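PDB 6ICL: methylxanthine N3-demethylase NdmB from Pseudomonas putida, which removes the N3-methyl group of theobromine and related methylxanthines as formaldehyde, using O2 and NADH, in the bacterial breakdown of caffeine. Local coordinates for residues A[155-160]-A[362-367]; A[250-253]-A[257-260]. One frame throughout, in Å; residues are numbered along the deposited sequence.

Interaction 1: residues A[155-160]-A[362-367]; sequences FDCTQI and DSVLTN
Cys157 meets Val364 and Leu365 by van der Waals contact, and the thiol-bearing side chain does most of the work for the loop 155-160. Its two atoms divide the helix end between them. SG rests against Val364 CG2, 4.0 Å away, while the other methyl, CG1, lies nearer the loop backbone; Cys157 CB faces the tip of Leu365, 3.8 Å from Leu365 CD1. With chi1 at 58°, SG sits between the backbone N and the carbonyl carbon of its own residue, which directs the sulfur to Val364 and leaves CB to meet the leucine methyl. Leu365 leaves its backbone along the flank of the contact, yet its CD1 reaches Cys157 CB. Thr158 adds only a loose methyl contact, CG2 to Val364 CG1 at 4.5 Å.

The carbonyl oxygen of Cys157 also touches a methyl: it is 3.5 Å from Val364 CG1, the closest approach between the two segments.

Polar bonds flank this small apolar patch. Within 362-367, Asp362 O accepts two bonds from Thr366, one from N at 2.9 Å and one from OG1 at 2.7 Å, arriving from opposite faces of the carbonyl plane; the threonine thus closes the last turn where the chain leaves helical geometry. Thr158 OG1 is held by His35 O and Arg150 NH1, and Phe155 O takes a bond from Arg361 NH1, so the loop is tied to the helix just before Asp362 as well. Ser363 and Val364 turn against Leu349 of helix 337-355.

A loop that follows strand 146-150, next to the edge strand 37-42 of the six-stranded antiparallel sheet of the Rieske part, here docks on the C-terminal end of helix 357-365, the last helix of the oxygenase subunit.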
loop_
_atom_site.group_PDB
_atom_site.type_symbol
_atom_site.label_atom_id
_atom_site.label_comp_id
_atom_site.label_asym_id
_atom_site.label_seq_id
_atom_site.Cartn_x
_atom_site.Cartn_y
_atom_site.Cartn_z
ATOM N N PHE A 155 -47.904 -6.283 8.253
ATOM C CA PHE A 155 -48.836 -6.672 7.204
ATOM C C PHE A 155 -48.946 -8.181 7.032
ATOM O O PHE A 155 -49.827 -8.633 6.288
ATOM C CB PHE A 155 -48.438 -6.016 5.881
ATOM C CG PHE A 155 -48.467 -4.504 5.918
ATOM C CD1 PHE A 155 -49.037 -3.828 6.985
ATOM C CD2 PHE A 155 -47.936 -3.759 4.866
ATOM C CE1 PHE A 155 -49.066 -2.434 7.013
ATOM C CE2 PHE A 155 -47.957 -2.360 4.882
ATOM C CZ PHE A 155 -48.526 -1.697 5.955
ATOM N N ASP A 156 -48.076 -8.951 7.696
ATOM C CA ASP A 156 -48.197 -10.408 7.870
ATOM C C ASP A 156 -48.623 -11.132 6.589
ATOM O O ASP A 156 -49.564 -11.930 6.583
ATOM C CB ASP A 156 -49.166 -10.732 9.010
ATOM C CG ASP A 156 -49.244 -12.237 9.316
ATOM O OD1 ASP A 156 -48.221 -12.948 9.170
ATOM O OD2 ASP A 156 -50.340 -12.717 9.683
ATOM N N CYS A 157 -47.906 -10.869 5.480
ATOM C CA CYS A 157 -48.241 -11.591 4.256
ATOM C C CYS A 157 -47.037 -12.002 3.414
ATOM O O CYS A 157 -47.215 -12.372 2.244
ATOM C CB CYS A 157 -49.175 -10.772 3.375
ATOM S SG CYS A 157 -48.511 -9.188 2.918
ATOM N N THR A 158 -45.825 -11.978 3.965
ATOM C CA THR A 158 -44.634 -12.349 3.215
ATOM C C THR A 158 -43.950 -13.533 3.887
ATOM O O THR A 158 -44.083 -13.749 5.098
ATOM C CB THR A 158 -43.659 -11.159 3.097
ATOM O OG1 THR A 158 -43.371 -10.644 4.405
ATOM C CG2 THR A 158 -44.268 -10.035 2.232
ATOM N N GLN A 159 -43.224 -14.312 3.095
ATOM C CA GLN A 159 -42.494 -15.456 3.625
ATOM C C GLN A 159 -41.079 -15.487 3.056
ATOM O O GLN A 159 -40.733 -14.743 2.131
ATOM C CB GLN A 159 -43.214 -16.773 3.319
ATOM C CG GLN A 159 -43.373 -17.090 1.852
ATOM C CD GLN A 159 -44.234 -18.337 1.652
ATOM O OE1 GLN A 159 -44.300 -19.197 2.529
ATOM N NE2 GLN A 159 -44.899 -18.429 0.506
ATOM N N ILE A 160 -40.266 -16.373 3.615
ATOM C CA ILE A 160 -38.868 -16.475 3.189
ATOM C C ILE A 160 -38.813 -17.031 1.768
ATOM O O ILE A 160 -39.510 -18.017 1.457
ATOM C CB ILE A 160 -38.072 -17.347 4.159
ATOM C CG1 ILE A 160 -37.918 -16.611 5.490
ATOM C CG2 ILE A 160 -36.699 -17.715 3.555
ATOM C CD1 ILE A 160 -37.559 -17.491 6.659
ATOM N N ASP A 362 -53.105 -7.216 -0.748
ATOM C CA ASP A 362 -53.711 -7.527 -2.038
ATOM C C ASP A 362 -52.652 -7.613 -3.120
ATOM O O ASP A 362 -52.650 -8.549 -3.931
ATOM C CB ASP A 362 -54.756 -6.471 -2.403
ATOM C CG ASP A 362 -56.098 -6.726 -1.745
ATOM O OD1 ASP A 362 -56.402 -7.896 -1.415
ATOM O OD2 ASP A 362 -56.853 -5.747 -1.571
ATOM N N SER A 363 -51.745 -6.637 -3.150
ATOM C CA SER A 363 -50.696 -6.625 -4.162
ATOM C C SER A 363 -49.795 -7.856 -4.047
ATOM O O SER A 363 -49.481 -8.499 -5.058
ATOM C CB SER A 363 -49.886 -5.342 -4.043
ATOM O OG SER A 363 -48.872 -5.327 -5.034
ATOM N N VAL A 364 -49.391 -8.215 -2.821
ATOM C CA VAL A 364 -48.536 -9.390 -2.620
ATOM C C VAL A 364 -49.274 -10.666 -3.010
ATOM O O VAL A 364 -48.743 -11.521 -3.731
ATOM C CB VAL A 364 -48.053 -9.474 -1.155
ATOM C CG1 VAL A 364 -47.338 -10.790 -0.903
ATOM C CG2 VAL A 364 -47.149 -8.314 -0.779
ATOM N N LEU A 365 -50.508 -10.828 -2.514
ATOM C CA LEU A 365 -51.162 -12.135 -2.509
ATOM C C LEU A 365 -52.049 -12.421 -3.719
ATOM O O LEU A 365 -52.380 -13.591 -3.956
ATOM C CB LEU A 365 -51.998 -12.276 -1.237
ATOM C CG LEU A 365 -51.186 -12.252 0.054
ATOM C CD1 LEU A 365 -52.104 -11.993 1.241
ATOM C CD2 LEU A 365 -50.447 -13.576 0.214
ATOM N N THR A 366 -52.444 -11.411 -4.490
ATOM C CA THR A 366 -53.357 -11.640 -5.615
ATOM C C THR A 366 -52.635 -12.308 -6.780
ATOM O O THR A 366 -51.732 -11.714 -7.381
ATOM C CB THR A 366 -53.973 -10.322 -6.083
ATOM O OG1 THR A 366 -54.805 -9.779 -5.047
ATOM C CG2 THR A 366 -54.787 -10.537 -7.350
ATOM N N ASN A 367 -53.046 -13.527 -7.130
ATOM C CA ASN A 367 -52.436 -14.193 -8.265
ATOM C C ASN A 367 -52.935 -13.585 -9.568
ATOM O O ASN A 367 -54.038 -13.042 -9.645
ATOM C CB ASN A 367 -52.711 -15.690 -8.226
ATOM C CG ASN A 367 -52.022 -16.353 -7.066
ATOM O OD1 ASN A 367 -51.443 -15.675 -6.216
ATOM N ND2 ASN A 367 -52.075 -17.668 -7.013
#

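Interaction 2: residues A[250-253]-A[257-260]; sequences YRCT and SVNL
Tyr250 and Leu260 form the tight end of this antiparallel pair, a non-hydrogen-bonded position whose side chains run side by side. Leu260 CD1 lies over one face of the phenol ring, 3.8 Å from the centroid of Tyr250 and 15° off the normal, a CH-pi contact. Val258 CG1 comes up to the ring edge, in plane, 3.7 Å from Tyr250 CD2. Val258 has CG1 anti to its backbone N (chi1 179°), and the same methyl also meets Cys252 SG at 4.0 Å. Phe228 stacks on Tyr250 from the neighbouring strand, and Trp189 of helix 185-192 packs on Cys252 and Val258. An alanine at Tyr250 takes away the ring that both methyls touch, and would probably open a gap beside Phe228 and leave Leu260 CD1 without its aromatic face.

The backbone is stitched at Arg251 and Asn259: Arg251 N bonds Asn259 O, and Asn259 N bonds Arg251 O at 2.8 Å. Their side chains share the other face of the sheet but pair elsewhere, Arg251 NE with Glu225 and Asn259 OD1 with Ser164 N.

Toward the turn the side-chain packing thins. The nearest side-chain atoms of the facing residues are Thr253 CB and Ser257 CB, 4.2 Å apart. Ser257 N still gives Thr253 O a 3.0 Å bond. Here a water lies 2.9 Å from Ser257 OG, which also bonds Thr276, and makes a weak bond to Thr253 O.

The chemistry is thus split. Apolar and aromatic groups fill the face of Tyr250 and Leu260, where the side chain of Tyr250 is about 10 Å from the bound iron, whereas the Arg251 and Asn259 face is settled by a salt bridge from Arg251 and a side-chain hydrogen bond from Asn259 to neighbouring parts of the fold.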
loop_
_atom_site.group_PDB
_atom_site.type_symbol
_atom_site.label_atom_id
_atom_site.label_comp_id
_atom_site.label_asym_id
_atom_site.label_seq_id
_atom_site.Cartn_x
_atom_site.Cartn_y
_atom_site.Cartn_z
ATOM N N TYR A 250 -38.531 -20.654 -13.694
ATOM C CA TYR A 250 -38.232 -19.642 -12.690
ATOM C C TYR A 250 -39.370 -19.523 -11.696
ATOM O O TYR A 250 -40.523 -19.313 -12.086
ATOM C CB TYR A 250 -37.996 -18.273 -13.322
ATOM C CG TYR A 250 -36.791 -18.192 -14.224
ATOM C CD1 TYR A 250 -36.848 -18.681 -15.520
ATOM C CD2 TYR A 250 -35.610 -17.579 -13.793
ATOM C CE1 TYR A 250 -35.783 -18.591 -16.364
ATOM C CE2 TYR A 250 -34.515 -17.493 -14.630
ATOM C CZ TYR A 250 -34.612 -18.005 -15.927
ATOM O OH TYR A 250 -33.553 -17.953 -16.803
ATOM N N ARG A 251 -39.032 -19.625 -10.412
ATOM C CA ARG A 251 -39.898 -19.192 -9.329
ATOM C C ARG A 251 -39.131 -18.141 -8.549
ATOM O O ARG A 251 -38.041 -18.419 -8.032
ATOM C CB ARG A 251 -40.308 -20.361 -8.433
ATOM C CG ARG A 251 -41.192 -21.394 -9.146
ATOM C CD ARG A 251 -41.623 -22.489 -8.175
ATOM N NE ARG A 251 -42.260 -21.941 -6.975
ATOM C CZ ARG A 251 -42.770 -22.698 -6.010
ATOM N NH1 ARG A 251 -42.708 -24.017 -6.125
ATOM N NH2 ARG A 251 -43.349 -22.152 -4.945
ATOM N N CYS A 252 -39.689 -16.938 -8.474
ATOM C CA CYS A 252 -38.953 -15.746 -8.066
ATOM C C CYS A 252 -39.702 -15.069 -6.936
ATOM O O CYS A 252 -40.549 -14.213 -7.213
ATOM C CB CYS A 252 -38.788 -14.792 -9.254
ATOM S SG CYS A 252 -37.772 -15.426 -10.587
ATOM N N THR A 253 -39.390 -15.417 -5.682
ATOM C CA THR A 253 -40.052 -14.725 -4.590
ATOM C C THR A 253 -39.677 -13.255 -4.624
ATOM O O THR A 253 -38.493 -12.905 -4.723
ATOM C CB THR A 253 -39.682 -15.319 -3.233
ATOM O OG1 THR A 253 -39.854 -16.735 -3.249
ATOM C CG2 THR A 253 -40.559 -14.748 -2.169
ATOM N N SER A 257 -35.598 -12.487 -5.221
ATOM C CA SER A 257 -35.078 -13.837 -5.307
ATOM C C SER A 257 -35.348 -14.454 -6.672
ATOM O O SER A 257 -36.302 -14.089 -7.375
ATOM C CB SER A 257 -35.676 -14.722 -4.215
ATOM O OG SER A 257 -35.482 -14.107 -2.958
ATOM N N VAL A 258 -34.491 -15.403 -7.038
ATOM C CA VAL A 258 -34.638 -16.186 -8.267
ATOM C C VAL A 258 -34.287 -17.629 -7.952
ATOM O O VAL A 258 -33.167 -17.917 -7.518
ATOM C CB VAL A 258 -33.744 -15.697 -9.424
ATOM C CG1 VAL A 258 -33.962 -16.602 -10.667
ATOM C CG2 VAL A 258 -34.022 -14.259 -9.762
ATOM N N ASN A 259 -35.223 -18.540 -8.194
ATOM C CA ASN A 259 -34.938 -19.966 -8.198
ATOM C C ASN A 259 -35.047 -20.438 -9.644
ATOM O O ASN A 259 -36.146 -20.444 -10.218
ATOM C CB ASN A 259 -35.903 -20.722 -7.278
ATOM C CG ASN A 259 -35.572 -22.196 -7.178
ATOM O OD1 ASN A 259 -34.824 -22.625 -6.283
ATOM N ND2 ASN A 259 -36.112 -22.988 -8.103
ATOM N N LEU A 260 -33.903 -20.804 -10.245
ATOM C CA LEU A 260 -33.857 -21.244 -11.632
ATOM C C LEU A 260 -33.658 -22.751 -11.661
ATOM O O LEU A 260 -32.580 -23.253 -11.318
ATOM C CB LEU A 260 -32.751 -20.554 -12.426
ATOM C CG LEU A 260 -32.520 -21.251 -13.779
ATOM C CD1 LEU A 260 -33.825 -21.327 -14.641
ATOM C CD2 LEU A 260 -31.366 -20.607 -14.567
HETATM O O HOH W 1 -36.529 -11.473 -2.318
#

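How the interactions relate
The two contacts lie with centres about 16 Å apart and nearest atoms about 4 Å apart, close but not touching. The hairpin of interaction 2 falls, in chain order, between the two segments of interaction 1: the segment 155-160 comes first, then strands 246-253 and 257-264, and finally 362-367 near the C-terminus. Interaction 2 is local, joining neighbouring strands of the seven-stranded antiparallel sheet of the catalytic part, whereas interaction 1 bridges 201 intervening residues. Beyond Ile160 the chain passes the hairpin, where Tyr162 and Ser164 bond to Thr253 and Asn259. The last helix and the seven-stranded sheet are thereby both joined to the linker leaving the Rieske part.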